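PDB 4Q6U: Rv3651-like N-terminal domain-containing protein, which is of unknown function but, with three successive sensor-type domains of GAF and PAS kinship, probably senses a signal or small molecule in Mycobacterium tuberculosis. Local coordinates for residues B[12-17]-B[26-31]; B[36-41]-B[50-55]; B[57-62]-B[86-91]; B[63-68]-B[76-81]. All blocks are in the same frame, centred on the assembly; numbering follows the deposited sequence.

Contact 1 (B[12-17]-B[26-31]); sequences DWLLVE and VARGRE
Leu15 lays its CB against the methyl group of Ala27, with Leu15 CB and Ala27 CB 3.5 Å apart, on one face of an antiparallel hairpin formed by strands 14-17 and 24-28. With CG anti to the backbone N (chi1 -177°), the rest of the Leu15 side chain passes obliquely over Val26, and Leu15 CD2 comes within 3.6 Å of Val26 CG2. Val26 and Ala27 both stand opposite Leu15, which defines a classic beta bulge. The backbone shows the same irregularity: Leu15 O takes a nearly straight bond from Val26 N at 2.8 Å (175° at the hydrogen) and only a weak one from Ala27 N at 3.3 Å. Leu15 N donates to Ala27 O over 2.7 Å. On the other face Leu14 and Arg28 run side by side, with Leu14 CD2 3.8 Å from Arg28 CG, and Phe41 packs on both. Beyond them the ladder gives way to a type II' turn from Arg28 to Glu31. Gly29, with its positive phi of 65°, enters that turn while its N donates to Trp13 O at 2.8 Å. A water gives one hydrogen to Trp13 O and the other to Gly29 O. Met212 and Trp214 of strand 206-215 press on Leu15, and Trp214 also reaches Ala27, so the face carrying Leu15 and Ala27 meets the middle-domain sheet. The chemistry is divided: backbone amides fix the register, aliphatic carbons touch on both faces, and one carbonyl shared by an amide and a water links 12-17 to the turn after strand 24-28.

Contact 2 (B[36-41]-B[50-55]); sequences VPITTF and AVRTAI
Thr39 and Ile38, in the short helix 38-41, meet Arg52, Val51 and Ile55 of helix 48-61, two helices packed beside the antiparallel sheet of an N-terminal domain placed in the GAF clan. The closest layer is a methyl group over a guanidinium: Thr39 CG2 sits 3.6 Å above the Arg52 plane, over its centre, and is 3.7 Å from Arg52 CZ. A bend at chi3 (77°) in the otherwise extended Arg52 chain turns the flat group under that methyl. Next to this methyl-on-guanidinium contact, packing is looser and wholly aliphatic. Ile38 CG1 is 4.3 Å from Val51 CG1, and Ile38 CD1 is 4.5 Å from Ile55 CD1. No hydrogen bond crosses between the helices, so van der Waals contact carries the interface between these segments.

The next shell surrounds these groups. Thr39 OG1 bonds to Glu22 OE2, consistent with the rotation (chi1 58°) that turns the methyl to Arg52. Ile38 also rests on Val25, while Val51 and Ile55 lean on Ser95 and Val93 of strand 88-97. Pro37 stands at the N-cap position of the short helix, and its carbonyl O accepts from both Thr40 N at 2.7 Å and Phe41 N at 2.9 Å.

Contact 3 (B[57-62]-B[86-91]); sequences ETLQTG and GRMHGV
Met88, present as selenomethionine, projects from strand 88-97 against the C-terminal end of helix 48-61 and makes the densest part of this helix-on-sheet contact. Its CG, anti to the backbone N (chi1 -179°), lies 3.5 Å from Leu59 CD2, the two side chains crossing at a slant. Bends at chi2 and chi3 carry the chain on across the end of the helix, where Met88 CE comes to 3.4 Å from Thr58 O and 3.7 Å from Gly62 CA. Gly62 is where the helix stops, with a positive phi of 67°. Deeper in, Thr58 and Val91 reach toward each other tip to tip, Thr58 CG2 standing 3.7 Å from Val91 CG2. The same Val91 methyl is also brushed by Leu59 CD2 at 3.9 Å.

The rest of the helix end is different in kind. Gln60, pointing away from the strand, and Thr61, on the flank, are exposed, and the polar contacts are local: Thr61 OG1 donates to Glu57 O over 3.0 Å, approaching from above the carbonyl plane, beside the backbone bond from Thr61 N to the same oxygen. Thr58 bridges the two regimes, since its methyl faces Val91 while its OG1 bonds to Ala54 O and to Thr78 OG1. No hydrogen bond joins helix and strand within this contact: van der Waals contact, mostly apolar, holds these two segments together, while the buried threonine hydroxyl is satisfied by its own helix and by the neighbouring strand.

Contact 4 (B[63-68]-B[76-81]); sequences QSLTSI and IRTEPV
A beta hairpin at one edge of the N-terminal sheet pairs Leu65, Thr66 and Ser67 with Thr78, Arg77 and Ile76, strands 65-68 and 76-81 running antiparallel at 162°. Leu65 and Thr78 form a hydrogen-bonded pair, in which Thr78 N donates to Leu65 O at 3.1 Å. Ser67 and Ile76 form another, tighter one: Ser67 N meets Ile76 O at 2.8 Å in the carbonyl plane, and Ile76 N answers to Ser67 O at 2.7 Å. Between them lies the non-hydrogen-bonded pair Thr66 and Arg77, whose side chains run alongside each other; Thr66 OG1 stands 4.1 Å above the guanidinium of Arg77, offset toward its rim. Arg77 NE is buried here and has no partner in the model.

On the face carrying Leu65 and Thr78, Thr78 OG1 takes the position between backbone N and carbonyl carbon (chi1 52°), which brings it to 3.4 Å from Leu65 CB; Thr58 of helix 48-61 supplies its main polar partner. A water bonded to Ser67 OG and donating to Ile76 O bridges the strands nearby, with a weak further link to Thr78 OG1. Where the strand begins, Ser64 OG donates to Glu79 OE1 over 2.9 Å, approaching from above the carboxylate plane, and also touches Pro80 CD at 3.5 Å. The side-chain bond therefore extends the cross-strand grip beyond the last regular backbone pair, at a surface-facing end where a proline lacks an amide hydrogen to give.

How the contacts relate
All four contacts belong to the N-terminal domain and meet on one six-stranded sheet. Contacts 1 and 4 are two hairpins of it, centres about 14 Å apart, and the strand of contact 3 runs between them: Val91 O lies 2.8 Å from Val16 N of contact 1, and Gly90 O lies 2.7 Å from Val81 N of contact 4. Helix 48-61 serves both contact 2 and contact 3. Its Ala54 CB rests 3.6 Å from Ile76 CG2 of contact 4, and Ile55 CG2 lies 4.2 Å from Val91 CG2. Contact 2 joins contact 1 where Ile38 CD1 meets Val16 CG2 at 4.0 Å. Contacts 3 and 4 sit closest, centres about 10 Å apart.

Contact 1 (B[12-17]-B[26-31])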
loop_
_atom_site.group_PDB
_atom_site.type_symbol
_atom_site.label_atom_id
_atom_site.label_comp_id
_atom_site.label_asym_id
_atom_site.label_seq_id
_atom_site.Cartn_x
_atom_site.Cartn_y
_atom_site.Cartn_z
ATOM N N ASP B 12 28.827 -11.634 14.067
ATOM C CA ASP B 12 28.483 -11.321 12.680
ATOM C C ASP B 12 29.318 -10.176 12.122
ATOM O O ASP B 12 29.888 -9.385 12.871
ATOM C CB ASP B 12 27.000 -10.966 12.563
ATOM C CG ASP B 12 26.088 -12.147 12.835
ATOM O OD1 ASP B 12 25.938 -13.004 11.938
ATOM O OD2 ASP B 12 25.512 -12.210 13.942
ATOM N N TRP B 13 29.387 -10.099 10.796
ATOM C CA TRP B 13 29.955 -8.944 10.117
ATOM C C TRP B 13 28.984 -7.777 10.224
ATOM O O TRP B 13 27.793 -7.938 9.978
ATOM C CB TRP B 13 30.221 -9.244 8.640
ATOM C CG TRP B 13 31.393 -10.110 8.369
ATOM C CD1 TRP B 13 31.408 -11.470 8.250
ATOM C CD2 TRP B 13 32.742 -9.672 8.158
ATOM N NE1 TRP B 13 32.687 -11.908 7.985
ATOM C CE2 TRP B 13 33.523 -10.823 7.927
ATOM C CE3 TRP B 13 33.362 -8.418 8.152
ATOM C CZ2 TRP B 13 34.899 -10.754 7.691
ATOM C CZ3 TRP B 13 34.729 -8.353 7.916
ATOM C CH2 TRP B 13 35.478 -9.513 7.683
ATOM N N LEU B 14 29.488 -6.604 10.580
ATOM C CA LEU B 14 28.673 -5.394 10.559
ATOM C C LEU B 14 28.904 -4.612 9.267
ATOM O O LEU B 14 30.043 -4.262 8.964
ATOM C CB LEU B 14 29.002 -4.503 11.757
ATOM C CG LEU B 14 28.687 -5.065 13.134
ATOM C CD1 LEU B 14 29.004 -4.026 14.188
ATOM C CD2 LEU B 14 27.217 -5.477 13.179
ATOM N N LEU B 15 27.843 -4.319 8.518
ATOM C CA LEU B 15 27.992 -3.440 7.366
ATOM C C LEU B 15 27.724 -1.997 7.782
ATOM O O LEU B 15 26.642 -1.656 8.254
ATOM C CB LEU B 15 27.070 -3.850 6.225
ATOM C CG LEU B 15 27.198 -3.039 4.927
ATOM C CD1 LEU B 15 28.540 -3.278 4.252
ATOM C CD2 LEU B 15 26.068 -3.378 3.968
ATOM N N VAL B 16 28.736 -1.157 7.610
ATOM C CA VAL B 16 28.669 0.235 8.019
ATOM C C VAL B 16 28.697 1.171 6.813
ATOM O O VAL B 16 29.623 1.130 6.024
ATOM C CB VAL B 16 29.837 0.583 8.962
ATOM C CG1 VAL B 16 29.956 2.084 9.139
ATOM C CG2 VAL B 16 29.654 -0.119 10.301
ATOM N N GLU B 17 27.669 2.002 6.682
ATOM C CA GLU B 17 27.630 3.030 5.649
ATOM C C GLU B 17 28.439 4.221 6.150
ATOM O O GLU B 17 28.240 4.689 7.275
ATOM C CB GLU B 17 26.180 3.421 5.328
ATOM C CG GLU B 17 25.966 4.079 3.960
ATOM C CD GLU B 17 25.993 5.592 4.035
ATOM O OE1 GLU B 17 26.579 6.138 4.997
ATOM O OE2 GLU B 17 25.420 6.237 3.139
ATOM N N VAL B 26 24.086 -0.551 8.825
ATOM C CA VAL B 26 22.928 -0.840 7.997
ATOM C C VAL B 26 22.683 -2.346 7.903
ATOM O O VAL B 26 21.601 -2.779 7.501
ATOM C CB VAL B 26 23.079 -0.251 6.577
ATOM C CG1 VAL B 26 23.218 1.268 6.638
ATOM C CG2 VAL B 26 24.269 -0.860 5.885
ATOM N N ALA B 27 23.673 -3.145 8.299
ATOM C CA ALA B 27 23.489 -4.598 8.335
ATOM C C ALA B 27 24.258 -5.271 9.468
ATOM O O ALA B 27 25.446 -5.004 9.665
ATOM C CB ALA B 27 23.894 -5.216 7.006
ATOM N N ARG B 28 23.569 -6.127 10.219
ATOM C CA ARG B 28 24.241 -7.082 11.103
ATOM C C ARG B 28 24.102 -8.450 10.457
ATOM O O ARG B 28 23.019 -9.032 10.452
ATOM C CB ARG B 28 23.646 -7.085 12.513
ATOM C CG ARG B 28 24.393 -8.017 13.473
ATOM C CD ARG B 28 24.223 -7.612 14.938
ATOM N NE ARG B 28 22.832 -7.638 15.375
ATOM C CZ ARG B 28 22.427 -7.283 16.593
ATOM N NH1 ARG B 28 23.310 -6.871 17.493
ATOM N NH2 ARG B 28 21.138 -7.337 16.911
ATOM N N GLY B 29 25.187 -8.953 9.882
ATOM C CA GLY B 29 25.066 -10.104 9.013
ATOM C C GLY B 29 24.252 -9.643 7.815
ATOM O O GLY B 29 24.702 -8.784 7.068
ATOM N N ARG B 30 23.045 -10.178 7.655
ATOM C CA ARG B 30 22.192 -9.780 6.535
ATOM C C ARG B 30 20.929 -9.055 6.992
ATOM O O ARG B 30 20.143 -8.578 6.163
ATOM C CB ARG B 30 21.821 -11.005 5.691
ATOM C CG ARG B 30 23.026 -11.646 5.018
ATOM C CD ARG B 30 22.664 -12.917 4.254
ATOM N NE ARG B 30 23.862 -13.605 3.764
ATOM C CZ ARG B 30 24.502 -13.304 2.639
ATOM N NH1 ARG B 30 24.075 -12.310 1.867
ATOM N NH2 ARG B 30 25.577 -13.994 2.285
ATOM N N GLU B 31 20.740 -8.974 8.307
ATOM C CA GLU B 31 19.576 -8.316 8.877
ATOM C C GLU B 31 19.739 -6.803 8.781
ATOM O O GLU B 31 20.755 -6.261 9.187
ATOM C CB GLU B 31 19.360 -8.753 10.334
HETATM O O HOH W 1 27.248 -7.550 7.143
#

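Contact 2 (B[36-41]-B[50-55])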
loop_
_atom_site.group_PDB
_atom_site.type_symbol
_atom_site.label_atom_id
_atom_site.label_comp_id
_atom_site.label_asym_id
_atom_site.label_seq_id
_atom_site.Cartn_x
_atom_site.Cartn_y
_atom_site.Cartn_z
ATOM N N VAL B 36 21.955 3.217 11.948
ATOM C CA VAL B 36 22.228 3.520 13.348
ATOM C C VAL B 36 23.684 3.911 13.568
ATOM O O VAL B 36 24.583 3.091 13.367
ATOM C CB VAL B 36 21.904 2.326 14.257
ATOM C CG1 VAL B 36 22.165 2.696 15.712
ATOM C CG2 VAL B 36 20.462 1.871 14.049
ATOM N N PRO B 37 23.917 5.166 13.991
ATOM C CA PRO B 37 25.274 5.658 14.251
ATOM C C PRO B 37 26.042 4.693 15.142
ATOM O O PRO B 37 25.515 4.221 16.155
ATOM C CB PRO B 37 25.035 6.999 14.947
ATOM C CG PRO B 37 23.727 7.458 14.403
ATOM C CD PRO B 37 22.902 6.202 14.254
ATOM N N ILE B 38 27.270 4.392 14.739
ATOM C CA ILE B 38 28.063 3.356 15.376
ATOM C C ILE B 38 28.180 3.583 16.887
ATOM O O ILE B 38 28.305 2.625 17.651
ATOM C CB ILE B 38 29.471 3.270 14.726
ATOM C CG1 ILE B 38 30.140 1.931 15.032
ATOM C CG2 ILE B 38 30.339 4.461 15.117
ATOM C CD1 ILE B 38 29.594 0.799 14.202
ATOM N N THR B 39 28.095 4.840 17.321
ATOM C CA THR B 39 28.200 5.161 18.750
ATOM C C THR B 39 26.910 4.839 19.493
ATOM O O THR B 39 26.906 4.689 20.713
ATOM C CB THR B 39 28.539 6.646 18.992
ATOM O OG1 THR B 39 27.532 7.474 18.395
ATOM C CG2 THR B 39 29.902 6.995 18.410
ATOM N N THR B 40 25.814 4.759 18.749
ATOM C CA THR B 40 24.531 4.364 19.307
ATOM C C THR B 40 24.411 2.845 19.271
ATOM O O THR B 40 24.019 2.214 20.254
ATOM C CB THR B 40 23.355 5.008 18.537
ATOM O OG1 THR B 40 23.299 6.409 18.833
ATOM C CG2 THR B 40 22.033 4.364 18.927
ATOM N N PHE B 41 24.770 2.266 18.130
ATOM C CA PHE B 41 24.705 0.823 17.943
ATOM C C PHE B 41 25.652 0.118 18.911
ATOM O O PHE B 41 25.367 -0.982 19.381
ATOM C CB PHE B 41 25.043 0.452 16.487
ATOM C CG PHE B 41 24.703 -0.970 16.126
ATOM C CD1 PHE B 41 23.428 -1.303 15.689
ATOM C CD2 PHE B 41 25.652 -1.973 16.229
ATOM C CE1 PHE B 41 23.108 -2.612 15.365
ATOM C CE2 PHE B 41 25.341 -3.284 15.905
ATOM C CZ PHE B 41 24.066 -3.603 15.472
ATOM N N ALA B 50 37.956 1.478 19.708
ATOM C CA ALA B 50 38.872 0.812 18.787
ATOM C C ALA B 50 38.206 0.535 17.442
ATOM O O ALA B 50 38.841 0.635 16.386
ATOM C CB ALA B 50 39.390 -0.481 19.398
ATOM N N VAL B 51 36.924 0.184 17.486
ATOM C CA VAL B 51 36.162 -0.054 16.268
ATOM C C VAL B 51 36.104 1.213 15.427
ATOM O O VAL B 51 36.294 1.164 14.209
ATOM C CB VAL B 51 34.734 -0.548 16.580
ATOM C CG1 VAL B 51 33.821 -0.339 15.388
ATOM C CG2 VAL B 51 34.765 -2.009 16.969
ATOM N N ARG B 52 35.861 2.348 16.078
ATOM C CA ARG B 52 35.829 3.629 15.383
ATOM C C ARG B 52 37.158 3.886 14.680
ATOM O O ARG B 52 37.194 4.410 13.569
ATOM C CB ARG B 52 35.514 4.772 16.351
ATOM C CG ARG B 52 34.133 4.700 16.981
ATOM C CD ARG B 52 33.855 5.911 17.868
ATOM N NE ARG B 52 33.521 7.104 17.093
ATOM C CZ ARG B 52 33.258 8.293 17.628
ATOM N NH1 ARG B 52 33.293 8.451 18.944
ATOM N NH2 ARG B 52 32.962 9.326 16.849
ATOM N N THR B 53 38.248 3.488 15.328
ATOM C CA THR B 53 39.588 3.712 14.796
ATOM C C THR B 53 39.860 2.823 13.582
ATOM O O THR B 53 40.438 3.273 12.592
ATOM C CB THR B 53 40.657 3.467 15.884
ATOM O OG1 THR B 53 40.464 4.403 16.953
ATOM C CG2 THR B 53 42.057 3.637 15.319
ATOM N N ALA B 54 39.426 1.569 13.661
ATOM C CA ALA B 54 39.586 0.624 12.561
ATOM C C ALA B 54 38.877 1.107 11.301
ATOM O O ALA B 54 39.427 1.042 10.202
ATOM C CB ALA B 54 39.060 -0.747 12.958
ATOM N N ILE B 55 37.649 1.580 11.467
ATOM C CA ILE B 55 36.860 2.068 10.339
ATOM C C ILE B 55 37.504 3.331 9.762
ATOM O O ILE B 55 37.646 3.468 8.547
ATOM C CB ILE B 55 35.397 2.357 10.753
ATOM C CG1 ILE B 55 34.700 1.068 11.197
ATOM C CG2 ILE B 55 34.613 3.005 9.609
ATOM C CD1 ILE B 55 33.334 1.293 11.811
#

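Contact 3 (B[57-62]-B[86-91])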
loop_
_atom_site.group_PDB
_atom_site.type_symbol
_atom_site.label_atom_id
_atom_site.label_comp_id
_atom_site.label_asym_id
_atom_site.label_seq_id
_atom_site.Cartn_x
_atom_site.Cartn_y
_atom_site.Cartn_z
ATOM N N GLU B 57 40.580 4.341 9.811
ATOM C CA GLU B 57 41.800 4.006 9.078
ATOM C C GLU B 57 41.486 3.365 7.719
ATOM O O GLU B 57 42.165 3.628 6.725
ATOM C CB GLU B 57 42.683 3.074 9.912
ATOM N N THR B 58 40.454 2.527 7.680
ATOM C CA THR B 58 40.044 1.880 6.438
ATOM C C THR B 58 39.605 2.922 5.424
ATOM O O THR B 58 39.869 2.789 4.225
ATOM C CB THR B 58 38.901 0.877 6.671
ATOM O OG1 THR B 58 39.365 -0.177 7.519
ATOM C CG2 THR B 58 38.421 0.281 5.352
ATOM N N LEU B 59 38.947 3.969 5.911
ATOM C CA LEU B 59 38.564 5.080 5.050
ATOM C C LEU B 59 39.813 5.785 4.524
ATOM O O LEU B 59 39.905 6.110 3.349
ATOM C CB LEU B 59 37.668 6.068 5.799
ATOM C CG LEU B 59 36.283 5.555 6.196
ATOM C CD1 LEU B 59 35.425 6.683 6.746
ATOM C CD2 LEU B 59 35.625 4.905 5.005
ATOM N N GLN B 60 40.772 5.998 5.414
ATOM C CA GLN B 60 42.043 6.648 5.087
ATOM C C GLN B 60 42.843 5.934 4.003
ATOM O O GLN B 60 43.319 6.546 3.048
ATOM C CB GLN B 60 42.914 6.733 6.338
ATOM C CG GLN B 60 42.996 8.082 7.011
ATOM C CD GLN B 60 43.893 8.025 8.228
ATOM O OE1 GLN B 60 44.255 6.942 8.687
ATOM N NE2 GLN B 60 44.270 9.188 8.752
ATOM N N THR B 61 42.999 4.631 4.191
ATOM C CA THR B 61 43.946 3.832 3.434
ATOM C C THR B 61 43.346 3.143 2.229
ATOM O O THR B 61 44.080 2.715 1.340
ATOM C CB THR B 61 44.570 2.746 4.322
ATOM O OG1 THR B 61 43.541 1.855 4.783
ATOM C CG2 THR B 61 45.284 3.379 5.519
ATOM N N GLY B 62 42.017 3.007 2.221
ATOM C CA GLY B 62 41.320 2.284 1.170
ATOM C C GLY B 62 41.632 0.799 1.192
ATOM O O GLY B 62 41.370 0.074 0.228
ATOM N N GLY B 86 36.168 4.512 -7.510
ATOM C CA GLY B 86 37.152 4.703 -6.457
ATOM C C GLY B 86 36.591 5.199 -5.133
ATOM O O GLY B 86 37.322 5.322 -4.152
ATOM N N ARG B 87 35.292 5.477 -5.099
ATOM C CA ARG B 87 34.641 6.036 -3.916
ATOM C C ARG B 87 34.251 4.978 -2.900
ATOM O O ARG B 87 33.659 3.954 -3.235
ATOM C CB ARG B 87 33.388 6.827 -4.314
ATOM C CG ARG B 87 33.683 8.060 -5.156
ATOM C CD ARG B 87 34.354 9.139 -4.322
ATOM N NE ARG B 87 33.588 9.424 -3.112
ATOM C CZ ARG B 87 32.535 10.235 -3.064
ATOM N NH1 ARG B 87 32.113 10.851 -4.167
ATOM N NH2 ARG B 87 31.903 10.428 -1.912
HETATM N N MSE B 88 34.576 5.245 -1.645
HETATM C CA MSE B 88 34.239 4.338 -0.558
HETATM C C MSE B 88 32.789 4.522 -0.147
HETATM O O MSE B 88 32.411 5.598 0.305
HETATM C CB MSE B 88 35.162 4.590 0.627
HETATM C CG MSE B 88 34.906 3.689 1.800
HETATM SE SE MSE B 88 36.269 2.330 2.000
HETATM C CE MSE B 88 37.841 3.403 1.584
ATOM N N HIS B 89 31.972 3.484 -0.323
ATOM C CA HIS B 89 30.567 3.559 0.052
ATOM C C HIS B 89 30.336 3.076 1.474
ATOM O O HIS B 89 29.365 3.467 2.135
ATOM C CB HIS B 89 29.705 2.732 -0.903
ATOM C CG HIS B 89 29.450 3.402 -2.213
ATOM N ND1 HIS B 89 28.326 3.148 -2.973
ATOM C CD2 HIS B 89 30.165 4.323 -2.901
ATOM C CE1 HIS B 89 28.364 3.878 -4.071
ATOM N NE2 HIS B 89 29.471 4.603 -4.053
ATOM N N GLY B 90 31.209 2.195 1.930
ATOM C CA GLY B 90 31.064 1.646 3.262
ATOM C C GLY B 90 32.230 0.772 3.668
ATOM O O GLY B 90 33.189 0.594 2.911
ATOM N N VAL B 91 32.131 0.240 4.880
ATOM C CA VAL B 91 33.134 -0.646 5.449
ATOM C C VAL B 91 32.411 -1.793 6.149
ATOM O O VAL B 91 31.439 -1.567 6.870
ATOM C CB VAL B 91 34.055 0.093 6.462
ATOM C CG1 VAL B 91 34.993 -0.890 7.181
ATOM C CG2 VAL B 91 34.841 1.196 5.777
#

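Contact 4 (B[63-68]-B[76-81])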
loop_
_atom_site.group_PDB
_atom_site.type_symbol
_atom_site.label_atom_id
_atom_site.label_comp_id
_atom_site.label_asym_id
_atom_site.label_seq_id
_atom_site.Cartn_x
_atom_site.Cartn_y
_atom_site.Cartn_z
ATOM N N GLN B 63 42.180 0.341 2.312
ATOM C CA GLN B 63 42.694 -1.015 2.423
ATOM C C GLN B 63 41.900 -1.885 3.394
ATOM O O GLN B 63 41.290 -1.386 4.335
ATOM C CB GLN B 63 44.158 -0.969 2.868
ATOM C CG GLN B 63 45.092 -0.421 1.807
ATOM C CD GLN B 63 45.412 -1.457 0.755
ATOM O OE1 GLN B 63 46.044 -2.475 1.050
ATOM N NE2 GLN B 63 44.971 -1.216 -0.475
ATOM N N SER B 64 41.920 -3.190 3.151
ATOM C CA SER B 64 41.496 -4.157 4.142
ATOM C C SER B 64 42.493 -4.114 5.295
ATOM O O SER B 64 43.695 -4.134 5.070
ATOM C CB SER B 64 41.423 -5.560 3.540
ATOM O OG SER B 64 40.543 -5.588 2.431
ATOM N N LEU B 65 41.999 -4.039 6.524
ATOM C CA LEU B 65 42.891 -3.947 7.677
ATOM C C LEU B 65 42.660 -5.062 8.680
ATOM O O LEU B 65 41.559 -5.603 8.791
ATOM C CB LEU B 65 42.725 -2.600 8.381
ATOM C CG LEU B 65 43.142 -1.357 7.599
ATOM C CD1 LEU B 65 42.823 -0.110 8.399
ATOM C CD2 LEU B 65 44.622 -1.425 7.273
ATOM N N THR B 66 43.712 -5.396 9.414
ATOM C CA THR B 66 43.602 -6.287 10.560
ATOM C C THR B 66 44.209 -5.568 11.757
ATOM O O THR B 66 45.408 -5.346 11.795
ATOM C CB THR B 66 44.312 -7.630 10.315
ATOM O OG1 THR B 66 43.581 -8.376 9.334
ATOM C CG2 THR B 66 44.400 -8.440 11.602
ATOM N N SER B 67 43.368 -5.160 12.703
ATOM C CA SER B 67 43.833 -4.381 13.840
ATOM C C SER B 67 43.748 -5.234 15.101
ATOM O O SER B 67 42.808 -6.017 15.272
ATOM C CB SER B 67 43.011 -3.098 14.010
ATOM O OG SER B 67 42.943 -2.344 12.811
ATOM N N ILE B 68 44.721 -5.077 15.986
ATOM C CA ILE B 68 44.753 -5.873 17.199
ATOM C C ILE B 68 44.643 -4.990 18.439
ATOM O O ILE B 68 45.247 -3.921 18.510
ATOM C CB ILE B 68 46.045 -6.726 17.253
ATOM C CG1 ILE B 68 45.930 -7.906 16.284
ATOM C CG2 ILE B 68 46.339 -7.221 18.662
ATOM C CD1 ILE B 68 47.245 -8.612 16.038
ATOM N N ILE B 76 40.176 -6.740 15.185
ATOM C CA ILE B 76 39.142 -6.086 14.400
ATOM C C ILE B 76 39.507 -6.218 12.932
ATOM O O ILE B 76 40.632 -5.920 12.535
ATOM C CB ILE B 76 38.986 -4.597 14.776
ATOM C CG1 ILE B 76 38.832 -4.440 16.293
ATOM C CG2 ILE B 76 37.821 -3.967 14.029
ATOM C CD1 ILE B 76 38.636 -3.009 16.752
ATOM N N ARG B 77 38.567 -6.681 12.120
ATOM C CA ARG B 77 38.860 -6.826 10.700
ATOM C C ARG B 77 37.908 -5.976 9.892
ATOM O O ARG B 77 36.705 -5.968 10.138
ATOM C CB ARG B 77 38.789 -8.291 10.282
ATOM C CG ARG B 77 39.663 -9.188 11.146
ATOM C CD ARG B 77 39.744 -10.583 10.579
ATOM N NE ARG B 77 40.073 -10.559 9.159
ATOM C CZ ARG B 77 40.742 -11.522 8.536
ATOM N NH1 ARG B 77 41.161 -12.584 9.218
ATOM N NH2 ARG B 77 41.000 -11.420 7.237
ATOM N N THR B 78 38.464 -5.225 8.951
ATOM C CA THR B 78 37.658 -4.347 8.128
ATOM C C THR B 78 37.872 -4.611 6.638
ATOM O O THR B 78 38.980 -4.900 6.188
ATOM C CB THR B 78 37.955 -2.864 8.427
ATOM O OG1 THR B 78 39.366 -2.626 8.349
ATOM C CG2 THR B 78 37.459 -2.481 9.812
ATOM N N GLU B 79 36.775 -4.505 5.895
ATOM C CA GLU B 79 36.750 -4.691 4.454
ATOM C C GLU B 79 36.098 -3.473 3.832
ATOM O O GLU B 79 34.925 -3.199 4.098
ATOM C CB GLU B 79 35.969 -5.953 4.077
ATOM C CG GLU B 79 36.603 -7.243 4.544
ATOM C CD GLU B 79 37.936 -7.499 3.885
ATOM O OE1 GLU B 79 38.095 -7.138 2.706
ATOM O OE2 GLU B 79 38.828 -8.048 4.554
ATOM N N PRO B 80 36.854 -2.724 3.020
ATOM C CA PRO B 80 36.285 -1.567 2.330
ATOM C C PRO B 80 35.238 -1.993 1.304
ATOM O O PRO B 80 35.361 -3.067 0.714
ATOM C CB PRO B 80 37.508 -0.941 1.639
ATOM C CG PRO B 80 38.415 -2.080 1.418
ATOM C CD PRO B 80 38.275 -2.910 2.672
ATOM N N VAL B 81 34.212 -1.172 1.117
ATOM C CA VAL B 81 33.294 -1.363 0.012
ATOM C C VAL B 81 33.487 -0.187 -0.933
ATOM O O VAL B 81 33.042 0.930 -0.652
ATOM C CB VAL B 81 31.832 -1.441 0.461
ATOM C CG1 VAL B 81 30.959 -1.904 -0.698
ATOM C CG2 VAL B 81 31.689 -2.397 1.637
HETATM O O HOH W 2 40.975 -3.459 11.228
#